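Local coordinates for putative dihydrodipicolinate synthase family protein (Coccidioides immitis, PDB 3QFE) that is of undetermined function but belongs to the dihydrodipicolinate synthetase family, whose members are built on a TIM barrel, at residues 20-23 against 28-31; 85-90 against 100-105; 90-95 against 128-133; 159-164 against 185-190; 269-274 against 301-306. All coordinates share one frame; numbering follows the deposited sequence.

Interaction 1: 20-23 against 28-31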
# COMPACT_ATOMS: atom_id res chain seq x y z
N THR A 20 9.16 4.36 -4.90
CA THR A 20 9.97 5.55 -4.67
C THR A 20 11.02 5.79 -5.75
O THR A 20 11.75 4.87 -6.14
CB THR A 20 10.66 5.45 -3.30
OG1 THR A 20 9.66 5.34 -2.29
CG2 THR A 20 11.57 6.68 -3.00
N PHE A 21 11.10 7.04 -6.20
CA PHE A 21 12.04 7.50 -7.21
C PHE A 21 13.35 7.98 -6.58
O PHE A 21 13.31 8.75 -5.62
CB PHE A 21 11.41 8.67 -8.01
CG PHE A 21 10.33 8.24 -8.98
CD1 PHE A 21 10.63 8.04 -10.33
CD2 PHE A 21 9.04 8.01 -8.56
CE1 PHE A 21 9.63 7.64 -11.26
CE2 PHE A 21 8.05 7.59 -9.47
CZ PHE A 21 8.36 7.42 -10.83
N PHE A 22 14.50 7.57 -7.13
CA PHE A 22 15.81 8.02 -6.66
C PHE A 22 16.62 8.57 -7.82
O PHE A 22 16.74 7.92 -8.88
CB PHE A 22 16.63 6.87 -6.04
CG PHE A 22 16.00 6.24 -4.84
CD1 PHE A 22 15.94 6.94 -3.61
CD2 PHE A 22 15.48 4.95 -4.90
CE1 PHE A 22 15.37 6.37 -2.50
CE2 PHE A 22 14.91 4.36 -3.78
CZ PHE A 22 14.83 5.09 -2.58
N ASP A 23 17.22 9.74 -7.60
CA ASP A 23 18.23 10.22 -8.52
C ASP A 23 19.47 9.35 -8.32
O ASP A 23 20.11 9.40 -7.26
CB ASP A 23 18.55 11.70 -8.27
CG ASP A 23 19.64 12.23 -9.19
OD1 ASP A 23 19.41 12.31 -10.41
OD2 ASP A 23 20.72 12.57 -8.71
N THR A 28 19.56 10.45 -3.97
CA THR A 28 18.65 11.28 -3.21
C THR A 28 17.29 11.05 -3.82
O THR A 28 17.19 10.52 -4.93
CB THR A 28 19.00 12.78 -3.33
OG1 THR A 28 19.18 13.13 -4.71
CG2 THR A 28 20.31 13.14 -2.52
N LEU A 29 16.25 11.41 -3.10
CA LEU A 29 14.91 11.33 -3.63
C LEU A 29 14.78 12.22 -4.87
O LEU A 29 15.39 13.28 -4.94
CB LEU A 29 13.93 11.82 -2.57
CG LEU A 29 13.85 11.04 -1.25
CD1 LEU A 29 12.81 11.71 -0.35
CD2 LEU A 29 13.50 9.59 -1.50
N ASP A 30 14.00 11.79 -5.84
CA ASP A 30 13.63 12.69 -6.95
C ASP A 30 12.18 13.14 -6.72
O ASP A 30 11.24 12.50 -7.22
CB ASP A 30 13.78 11.97 -8.29
CG ASP A 30 13.39 12.84 -9.48
OD1 ASP A 30 12.82 13.95 -9.32
OD2 ASP A 30 13.65 12.40 -10.60
N LEU A 31 12.02 14.22 -5.96
CA LEU A 31 10.70 14.69 -5.53
C LEU A 31 9.84 15.25 -6.69
O LEU A 31 8.63 15.05 -6.72
CB LEU A 31 10.82 15.70 -4.37
CG LEU A 31 11.47 15.11 -3.08
CD1 LEU A 31 11.76 16.14 -1.97
CD2 LEU A 31 10.70 13.91 -2.51
O HOH W 1 11.56 10.17 -4.66
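F21 and D30 meet through their backbones: the D30 N-H points at F21 O over 3.1 Å and almost straight (168°), yet it reaches the oxygen from well above the carbonyl plane. Beside this bond the two CB atoms lie 4.1 Å apart. Two residues further on, D23 N gives the shorter bond, 2.8 Å to T28 O, and sits close to the extension of that C=O bond. The same T28 O also takes a CA-H...O contact from F22 CA at 3.3 Å, and it lies at the edge of the F22 ring, near its plane. The return bond from T28 N to D23 O is weak. The result is a short, loosely bonded antiparallel hairpin in which F22 and L29 form a non-hydrogen-bonded pair with diverging side chains. L29 CD2 nevertheless touches both T20 CG2 (3.8 Å) and F22 CE1 (3.9 Å).

The remaining polar groups find partners outside the pairing. T26 OG1, in the turn, bonds both D23 OD2 and T28 OG1; T20 OG1 bonds A56 O. On the backbone, F21 N is bonded by Q34 OE1 and T20 O by K266 NZ. The carboxylate of D30 caps the start of helix 31-42 and bonds S33 OG.

The hairpin follows strand 13-17 of the barrel and leads straight into helix 31-42, against which the F21 ring sets itself edge-to-face with Y37, while the L29 side chain rests on E65, Q68 and L69 of helix 63-77.

Interaction 2: 85-90 against 100-105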
# COMPACT_ATOMS: atom_id res chain seq x y z
N ALA A 85 0.27 6.41 5.92
CA ALA A 85 1.72 6.40 5.95
C ALA A 85 2.24 5.22 6.76
O ALA A 85 1.81 5.00 7.90
CB ALA A 85 2.25 7.70 6.54
N GLY A 86 3.17 4.46 6.18
CA GLY A 86 3.88 3.41 6.91
C GLY A 86 4.84 4.06 7.90
O GLY A 86 5.50 5.06 7.58
N VAL A 87 4.90 3.51 9.11
CA VAL A 87 5.69 4.10 10.18
C VAL A 87 6.48 3.07 10.96
O VAL A 87 7.08 3.40 11.98
CB VAL A 87 4.82 4.85 11.20
CG1 VAL A 87 4.23 6.13 10.61
CG2 VAL A 87 3.73 3.92 11.79
N GLY A 88 6.50 1.83 10.49
CA GLY A 88 7.10 0.74 11.26
C GLY A 88 8.60 0.86 11.50
O GLY A 88 9.33 1.39 10.67
N ALA A 89 9.04 0.37 12.65
CA ALA A 89 10.41 0.50 13.09
C ALA A 89 10.65 -0.52 14.16
O ALA A 89 9.78 -1.36 14.44
CB ALA A 89 10.66 1.89 13.64
N HIS A 90 11.81 -0.43 14.81
CA HIS A 90 12.18 -1.41 15.82
C HIS A 90 11.73 -1.11 17.25
O HIS A 90 11.36 -2.02 17.99
CB HIS A 90 13.68 -1.68 15.74
CG HIS A 90 14.10 -2.17 14.39
ND1 HIS A 90 14.14 -3.51 14.06
CD2 HIS A 90 14.44 -1.49 13.27
CE1 HIS A 90 14.51 -3.64 12.80
NE2 HIS A 90 14.69 -2.43 12.29
N ASN A 100 4.62 11.09 14.54
CA ASN A 100 4.55 12.52 14.68
C ASN A 100 5.04 13.26 13.44
O ASN A 100 4.45 14.26 13.04
CB ASN A 100 5.27 12.97 15.97
CG ASN A 100 4.43 12.69 17.21
OD1 ASN A 100 3.28 13.12 17.30
ND2 ASN A 100 4.98 11.94 18.14
N ASP A 101 6.10 12.75 12.81
CA ASP A 101 6.57 13.30 11.54
C ASP A 101 5.47 13.20 10.50
O ASP A 101 5.23 14.18 9.77
CB ASP A 101 7.82 12.57 11.03
CG ASP A 101 9.06 12.91 11.85
OD1 ASP A 101 9.01 13.83 12.70
OD2 ASP A 101 10.09 12.24 11.64
N ALA A 102 4.80 12.04 10.44
CA ALA A 102 3.74 11.79 9.46
C ALA A 102 2.57 12.74 9.65
O ALA A 102 2.00 13.25 8.68
CB ALA A 102 3.25 10.31 9.52
N SER A 103 2.22 12.96 10.91
CA SER A 103 1.14 13.84 11.26
C SER A 103 1.44 15.25 10.77
O SER A 103 0.62 15.84 10.05
CB SER A 103 0.94 13.82 12.76
OG SER A 103 -0.15 14.65 13.11
N VAL A 104 2.61 15.77 11.11
CA VAL A 104 3.03 17.10 10.65
C VAL A 104 3.07 17.19 9.10
O VAL A 104 2.68 18.19 8.52
CB VAL A 104 4.39 17.56 11.30
CG1 VAL A 104 4.88 18.90 10.72
CG2 VAL A 104 4.26 17.67 12.85
N ALA A 105 3.47 16.13 8.43
CA ALA A 105 3.64 16.18 6.98
C ALA A 105 2.31 16.03 6.23
O ALA A 105 2.26 16.22 5.03
CB ALA A 105 4.65 15.15 6.54
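A85, next to last in strand 83-86, faces helix 92-105, its CA 6.7 Å from that of A102, and beyond G86 the chain leaves the strand at V87. Strand, helix and the following strand 109-112 make one beta-alpha-beta unit of the TIM barrel, so the contact is that of a helix with the strand that precedes it in the chain. Strand 83-86 is hydrogen-bonded between its parallel neighbours 48-51 and 109-112: A85 pairs with Y109 and L111, G86 with I51.

The meeting surface is small, 73 Å² over both sides, and purely apolar. A102 presents its single methyl to the barrel, and A85 answers with another. Because neither side chain extends past CB, the helix backbone can come near the strand at this level. I70 of helix 63-77 and A107 of the connecting loop each touch both alanines. V87, already beyond the strand, also turns its side chain to the helix, where it packs on I99 as well, and it also touches V110 and V112 of strand 109-112. Its carbonyl oxygen is taken up by H98 ND1, a polar tie between the loop and the same helix. On the flank of the helix, D101 OD2 forms a salt bridge with R63 NE.

The two contacts that define the pairing are A85 CB to A102 CB at 4.1 Å and a looser one from V87 CG1 to A102 CB at 4.4 Å.

Interaction 3: 90-95 against 128-133; sequences HSTRQV and KSFFDD
Two neighbouring helices of the outer layer of the TIM barrel, 92-105 and 124-137, meet here near the first turn of the former, where T92 and V95 face F130. The phenylalanine presents its rim rather than a face. T92 OG1 lies near the ring plane, 3.6 Å from F130 CD1, and V95 CG2 comes in at the edge as well, 3.9 Å from F130 CZ. F130 reaches across because its CG stands anti to the backbone N (chi1 171°), which carries the ring out from its helix toward 92-105. Beneath it, V112 of strand 109-112 touches V95, F130 and F131 alike, and one face of the F131 ring receives F130 CD2, 3.9 Å above its centre. On the outer side T92 CG2 meets D133 OD2 at 3.7 Å; the other carboxylate oxygen of D133 bonds Q137 NE2.

The start of helix 92-105 is held by a capping box. S91 OG accepts a weak bond from Q94 N, while Q94 OE1 accepts from S91 N over 3.0 Å, the donor tilted 31° from the amide carbonyl plane, and weakly from H90 N.

No polar bond joins the two segments, so their attachment rests on van der Waals contact of a ring rim with a methyl and a hydroxyl, and of the T92 methyl with a carboxylate oxygen, while the polar groups about the helix start are bonded largely within their own segment.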
# COMPACT_ATOMS: atom_id res chain seq x y z
N HIS A 90 11.81 -0.43 14.81
CA HIS A 90 12.18 -1.41 15.82
C HIS A 90 11.73 -1.11 17.25
O HIS A 90 11.36 -2.02 17.99
CB HIS A 90 13.68 -1.68 15.74
CG HIS A 90 14.10 -2.17 14.39
ND1 HIS A 90 14.14 -3.51 14.06
CD2 HIS A 90 14.44 -1.49 13.27
CE1 HIS A 90 14.51 -3.64 12.80
NE2 HIS A 90 14.69 -2.43 12.29
N SER A 91 11.75 0.16 17.65
CA SER A 91 11.28 0.51 19.00
C SER A 91 10.06 1.43 18.96
O SER A 91 9.77 2.05 17.95
CB SER A 91 12.40 1.17 19.79
OG SER A 91 12.72 2.43 19.22
N THR A 92 9.35 1.51 20.07
CA THR A 92 8.24 2.43 20.26
C THR A 92 8.67 3.88 20.05
O THR A 92 7.93 4.68 19.48
CB THR A 92 7.69 2.28 21.67
OG1 THR A 92 7.43 0.89 21.91
CG2 THR A 92 6.42 3.10 21.88
N ARG A 93 9.88 4.22 20.47
CA ARG A 93 10.39 5.57 20.31
C ARG A 93 10.49 5.94 18.82
O ARG A 93 10.01 7.00 18.41
CB ARG A 93 11.75 5.70 21.01
CG ARG A 93 12.53 6.96 20.66
CD ARG A 93 12.29 8.09 21.65
NE ARG A 93 13.36 9.07 21.47
CZ ARG A 93 13.27 10.16 20.71
NH1 ARG A 93 12.13 10.46 20.07
NH2 ARG A 93 14.32 10.95 20.59
N GLN A 94 11.07 5.06 18.02
CA GLN A 94 11.18 5.30 16.58
C GLN A 94 9.83 5.38 15.91
O GLN A 94 9.61 6.25 15.09
CB GLN A 94 12.00 4.21 15.93
CG GLN A 94 13.47 4.24 16.25
CD GLN A 94 14.11 2.92 15.90
OE1 GLN A 94 13.44 1.87 15.91
NE2 GLN A 94 15.41 2.95 15.62
N VAL A 95 8.92 4.47 16.27
CA VAL A 95 7.57 4.49 15.72
C VAL A 95 6.83 5.80 16.03
O VAL A 95 6.24 6.38 15.12
CB VAL A 95 6.73 3.24 16.15
CG1 VAL A 95 5.25 3.35 15.64
CG2 VAL A 95 7.38 1.96 15.59
N LYS A 128 1.13 -6.88 22.27
CA LYS A 128 -0.10 -6.27 22.78
C LYS A 128 0.17 -4.91 23.44
O LYS A 128 -0.49 -3.92 23.11
CB LYS A 128 -0.87 -7.21 23.73
N SER A 129 1.15 -4.86 24.34
CA SER A 129 1.47 -3.59 25.01
C SER A 129 2.01 -2.51 24.06
O SER A 129 1.76 -1.33 24.27
CB SER A 129 2.43 -3.80 26.20
OG SER A 129 3.75 -4.03 25.74
N PHE A 130 2.74 -2.92 23.04
CA PHE A 130 3.21 -2.03 21.99
C PHE A 130 2.05 -1.32 21.28
O PHE A 130 1.99 -0.09 21.23
CB PHE A 130 4.02 -2.82 20.97
CG PHE A 130 4.39 -2.04 19.74
CD1 PHE A 130 5.46 -1.16 19.75
CD2 PHE A 130 3.69 -2.23 18.56
CE1 PHE A 130 5.82 -0.46 18.60
CE2 PHE A 130 4.03 -1.53 17.41
CZ PHE A 130 5.10 -0.64 17.42
N PHE A 131 1.13 -2.11 20.73
CA PHE A 131 -0.03 -1.53 20.06
C PHE A 131 -0.91 -0.69 20.98
O PHE A 131 -1.39 0.38 20.56
CB PHE A 131 -0.84 -2.58 19.34
CG PHE A 131 -0.23 -2.98 18.03
CD1 PHE A 131 -0.24 -2.10 16.96
CD2 PHE A 131 0.35 -4.23 17.87
CE1 PHE A 131 0.32 -2.46 15.75
CE2 PHE A 131 0.91 -4.60 16.64
CZ PHE A 131 0.89 -3.70 15.59
N ASP A 132 -1.12 -1.15 22.22
CA ASP A 132 -1.78 -0.33 23.25
C ASP A 132 -1.11 1.05 23.44
O ASP A 132 -1.77 2.08 23.42
CB ASP A 132 -1.79 -1.06 24.60
CG ASP A 132 -2.84 -2.19 24.67
OD1 ASP A 132 -3.60 -2.43 23.69
OD2 ASP A 132 -2.89 -2.85 25.74
N ASP A 133 0.20 1.04 23.61
CA ASP A 133 0.98 2.25 23.82
C ASP A 133 0.96 3.17 22.58
O ASP A 133 0.80 4.40 22.68
CB ASP A 133 2.40 1.86 24.18
CG ASP A 133 3.17 2.98 24.82
OD1 ASP A 133 2.55 4.00 25.20
OD2 ASP A 133 4.40 2.84 24.94

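Interaction 4: 159-164 against 185-190; sequences DMITTI and TRLAAT
I161 carries CG2 anti to its backbone N, with CG1 anti to the carbonyl carbon (chi1 -65°), and this puts the CG2 methyl against L187. The leucine, its chain extended at chi2 (161°), brings CD2 back to it, 3.8 Å from I161 CG2; the two side chains cross at about a right angle. T162, one residue on, likewise has its methyl anti to the backbone N and meets T190 methyl to methyl, CG2 to CG2 at 3.7 Å.

The hydroxyls look to their own helices. T190 OG1 donates to R186 O at 2.8 Å, and T162 OG1 bonds S158 O weakly. Away from the interface, D159 O is gripped twice, by T163 N and by T163 OG1, from opposite faces of its carbonyl plane.

Toward the barrel the pair I161 and L187 rests on L176 of strand 171-176, with V174 and F196 also against I161, whereas the threonines lie further out. The segment axes pass 10.4 Å apart and make an angle of 26°, nearly parallel in direction, an arrangement typical of successive outer helices in a TIM barrel, here 158-167 and 181-190.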
# COMPACT_ATOMS: atom_id res chain seq x y z
N ASP A 159 -7.32 -13.44 16.98
CA ASP A 159 -7.48 -13.24 18.43
C ASP A 159 -6.79 -11.97 18.91
O ASP A 159 -7.42 -11.13 19.56
CB ASP A 159 -6.96 -14.47 19.22
CG ASP A 159 -7.93 -15.64 19.23
OD1 ASP A 159 -8.98 -15.57 18.56
OD2 ASP A 159 -7.64 -16.66 19.92
N MET A 160 -5.50 -11.85 18.59
CA MET A 160 -4.70 -10.66 18.93
C MET A 160 -5.24 -9.38 18.29
O MET A 160 -5.33 -8.35 18.95
CB MET A 160 -3.21 -10.87 18.60
N ILE A 161 -5.62 -9.45 17.01
CA ILE A 161 -6.14 -8.28 16.30
C ILE A 161 -7.41 -7.75 16.96
O ILE A 161 -7.53 -6.55 17.19
CB ILE A 161 -6.38 -8.56 14.79
CG1 ILE A 161 -5.06 -8.85 14.08
CG2 ILE A 161 -7.05 -7.37 14.12
CD1 ILE A 161 -5.20 -9.59 12.79
N THR A 162 -8.34 -8.66 17.26
CA THR A 162 -9.60 -8.31 17.91
C THR A 162 -9.36 -7.75 19.30
O THR A 162 -9.94 -6.73 19.66
CB THR A 162 -10.57 -9.51 17.98
OG1 THR A 162 -11.13 -9.73 16.67
CG2 THR A 162 -11.72 -9.27 18.99
N THR A 163 -8.51 -8.43 20.06
CA THR A 163 -8.10 -7.94 21.37
C THR A 163 -7.57 -6.50 21.25
O THR A 163 -8.08 -5.60 21.91
CB THR A 163 -7.06 -8.88 22.05
OG1 THR A 163 -7.64 -10.18 22.21
CG2 THR A 163 -6.70 -8.36 23.43
N ILE A 164 -6.58 -6.29 20.37
CA ILE A 164 -5.98 -4.97 20.20
C ILE A 164 -7.01 -3.91 19.81
O ILE A 164 -6.98 -2.80 20.33
CB ILE A 164 -4.87 -4.97 19.14
CG1 ILE A 164 -3.64 -5.72 19.66
CG2 ILE A 164 -4.52 -3.53 18.76
CD1 ILE A 164 -2.71 -6.23 18.54
N THR A 185 -13.43 -13.22 7.32
CA THR A 185 -14.75 -13.51 7.86
C THR A 185 -14.77 -13.40 9.38
O THR A 185 -15.62 -12.71 9.95
CB THR A 185 -15.28 -14.91 7.40
OG1 THR A 185 -15.07 -15.08 5.99
CG2 THR A 185 -16.76 -15.07 7.70
N ARG A 186 -13.81 -14.06 10.04
CA ARG A 186 -13.65 -14.00 11.50
C ARG A 186 -13.60 -12.56 12.03
O ARG A 186 -14.28 -12.23 13.00
CB ARG A 186 -12.38 -14.76 11.91
CG ARG A 186 -12.37 -15.35 13.33
CD ARG A 186 -11.29 -16.44 13.47
NE ARG A 186 -11.29 -17.38 12.34
CZ ARG A 186 -10.38 -17.42 11.36
NH1 ARG A 186 -10.50 -18.31 10.37
NH2 ARG A 186 -9.34 -16.59 11.35
N LEU A 187 -12.80 -11.72 11.37
CA LEU A 187 -12.68 -10.31 11.73
C LEU A 187 -13.99 -9.54 11.57
O LEU A 187 -14.41 -8.85 12.50
CB LEU A 187 -11.55 -9.65 10.94
CG LEU A 187 -10.17 -10.19 11.31
CD1 LEU A 187 -9.16 -9.89 10.23
CD2 LEU A 187 -9.73 -9.64 12.66
N ALA A 188 -14.63 -9.68 10.40
CA ALA A 188 -15.99 -9.15 10.18
C ALA A 188 -16.99 -9.51 11.30
O ALA A 188 -17.80 -8.67 11.72
CB ALA A 188 -16.53 -9.63 8.84
N ALA A 189 -16.92 -10.74 11.80
CA ALA A 189 -17.90 -11.23 12.76
C ALA A 189 -17.75 -10.60 14.15
O ALA A 189 -18.67 -10.63 14.97
CB ALA A 189 -17.84 -12.75 12.87
N THR A 190 -16.57 -10.02 14.40
CA THR A 190 -16.24 -9.50 15.71
C THR A 190 -16.08 -7.98 15.68
O THR A 190 -16.28 -7.31 16.70
CB THR A 190 -14.93 -10.15 16.24
OG1 THR A 190 -14.73 -11.42 15.61
CG2 THR A 190 -15.00 -10.34 17.77

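Interaction 5: 269-274 against 301-306; sequences AAIFSA and QEVRKV
Helix 262-271 breaks at F272, which leaves helical backbone angles and serves as N-cap residue for the short helix 273-276; across from this kink runs an unbroken part of helix 297-317. The backbones stay well apart, the nearest CA atoms being those of I271 and R304 at 8.5 Å, so the space between them is bridged by side chains. A274 N reaches back to A269 O over 2.8 Å, and the chain thus remains compact through the break.

I271 and F272 both point to the opposing helix. The isoleucine places CG1 between its backbone N and carbonyl carbon (chi1 59°), and the tip of that branch, CD1, lies 3.8 Å from R304 CG, the two side chains at about a right angle. A longer contact of 4.4 Å runs from I271 CD1 to V303 CG1. F272 brings its ring edge to the same valine, CE2 to V303 CG1 at 4.2 Å. One face of the F272 ring is occupied by I271 CG1, 3.8 Å above the plane and set toward the rim.

These helices belong to the C-terminal helical part that follows the last strand, 216-218, of the TIM barrel. V303 also packs on T264 and A268 of helix 262-271, and F272 on M307 and A311 further along helix 297-317, while its ring meets that of F225.

Across the contact R304 offers CG of its aliphatic stem. Its chain bends at chi3, laying one face of the guanidinium over Q301 CA of its own helix, 3.6 Å from the plane, and NH1 bonds Y267 OH.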
# COMPACT_ATOMS: atom_id res chain seq x y z
N ALA A 269 6.47 -0.43 -13.06
CA ALA A 269 5.98 0.93 -12.92
C ALA A 269 6.76 1.87 -13.83
O ALA A 269 6.17 2.74 -14.47
CB ALA A 269 6.08 1.39 -11.49
N ALA A 270 8.07 1.65 -13.94
CA ALA A 270 8.90 2.50 -14.78
C ALA A 270 8.42 2.49 -16.22
O ALA A 270 8.41 3.52 -16.90
CB ALA A 270 10.36 2.10 -14.71
N ILE A 271 8.01 1.32 -16.73
CA ILE A 271 7.75 1.27 -18.15
C ILE A 271 6.28 1.38 -18.50
O ILE A 271 5.92 1.53 -19.67
CB ILE A 271 8.42 0.06 -18.85
CG1 ILE A 271 7.94 -1.26 -18.23
CG2 ILE A 271 9.95 0.22 -18.84
CD1 ILE A 271 7.98 -2.39 -19.23
N PHE A 272 5.43 1.32 -17.49
CA PHE A 272 4.01 1.47 -17.73
C PHE A 272 3.49 2.77 -17.14
O PHE A 272 3.43 3.78 -17.85
CB PHE A 272 3.24 0.23 -17.28
CG PHE A 272 3.62 -1.00 -18.05
CD1 PHE A 272 3.40 -1.07 -19.44
CD2 PHE A 272 4.22 -2.09 -17.41
CE1 PHE A 272 3.76 -2.22 -20.19
CE2 PHE A 272 4.59 -3.25 -18.13
CZ PHE A 272 4.36 -3.32 -19.53
N SER A 273 3.18 2.77 -15.85
CA SER A 273 2.57 3.94 -15.20
C SER A 273 3.44 5.21 -15.17
O SER A 273 2.93 6.30 -15.40
CB SER A 273 2.15 3.58 -13.78
OG SER A 273 3.31 3.25 -13.05
N ALA A 274 4.73 5.07 -14.89
CA ALA A 274 5.62 6.23 -14.83
C ALA A 274 5.75 6.92 -16.20
O ALA A 274 5.69 8.14 -16.29
CB ALA A 274 7.00 5.86 -14.27
N GLN A 301 12.63 -8.64 -19.73
CA GLN A 301 11.94 -9.16 -20.92
C GLN A 301 10.60 -9.80 -20.52
O GLN A 301 9.56 -9.48 -21.11
CB GLN A 301 12.82 -10.11 -21.73
N GLU A 302 10.62 -10.62 -19.47
CA GLU A 302 9.43 -11.29 -18.91
C GLU A 302 8.31 -10.30 -18.55
O GLU A 302 7.14 -10.51 -18.87
CB GLU A 302 9.82 -12.14 -17.69
CG GLU A 302 8.90 -13.34 -17.35
CD GLU A 302 9.24 -13.99 -15.98
OE1 GLU A 302 10.32 -14.63 -15.84
OE2 GLU A 302 8.43 -13.85 -15.03
N VAL A 303 8.67 -9.21 -17.88
CA VAL A 303 7.72 -8.17 -17.53
C VAL A 303 6.99 -7.64 -18.77
O VAL A 303 5.77 -7.57 -18.78
CB VAL A 303 8.40 -7.04 -16.76
CG1 VAL A 303 7.43 -5.85 -16.55
CG2 VAL A 303 8.89 -7.57 -15.42
N ARG A 304 7.76 -7.31 -19.80
CA ARG A 304 7.19 -6.76 -21.03
C ARG A 304 6.28 -7.76 -21.74
O ARG A 304 5.22 -7.38 -22.25
CB ARG A 304 8.29 -6.26 -21.96
CG ARG A 304 9.27 -5.29 -21.29
CD ARG A 304 10.21 -4.60 -22.28
NE ARG A 304 11.18 -5.53 -22.88
CZ ARG A 304 12.45 -5.68 -22.50
NH1 ARG A 304 12.96 -4.95 -21.52
NH2 ARG A 304 13.22 -6.56 -23.12
N LYS A 305 6.66 -9.04 -21.76
CA LYS A 305 5.84 -10.05 -22.43
C LYS A 305 4.54 -10.31 -21.66
O LYS A 305 3.45 -10.23 -22.23
CB LYS A 305 6.61 -11.37 -22.63
N VAL A 306 4.68 -10.59 -20.37
CA VAL A 306 3.58 -11.04 -19.53
C VAL A 306 2.57 -9.94 -19.20
O VAL A 306 1.43 -10.24 -18.87
CB VAL A 306 4.14 -11.69 -18.23
CG1 VAL A 306 3.18 -11.53 -17.04
CG2 VAL A 306 4.51 -13.14 -18.50

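In the fold
The five contacts come in series along the chain except interactions 2 and 3, whose segments alternate, share H90 and both use helix 92-105; their centres are 12 Å apart and V95 packs on A89. Interaction 4 follows round the barrel, its centre 20 Å from that of interaction 3, and F131 touches I164. Thus 2, 3 and 4 set outer helices side by side round the barrel, beside strands 83-86 to 171-176. Interactions 1 and 5, far apart in sequence, lie with centres 20 Å apart and meet where F21 packs on A274, tying the C-terminal helices back to the beginning of the barrel. Interactions 4 and 5, centres 38 Å apart, lie on opposite sides of the chain's centre.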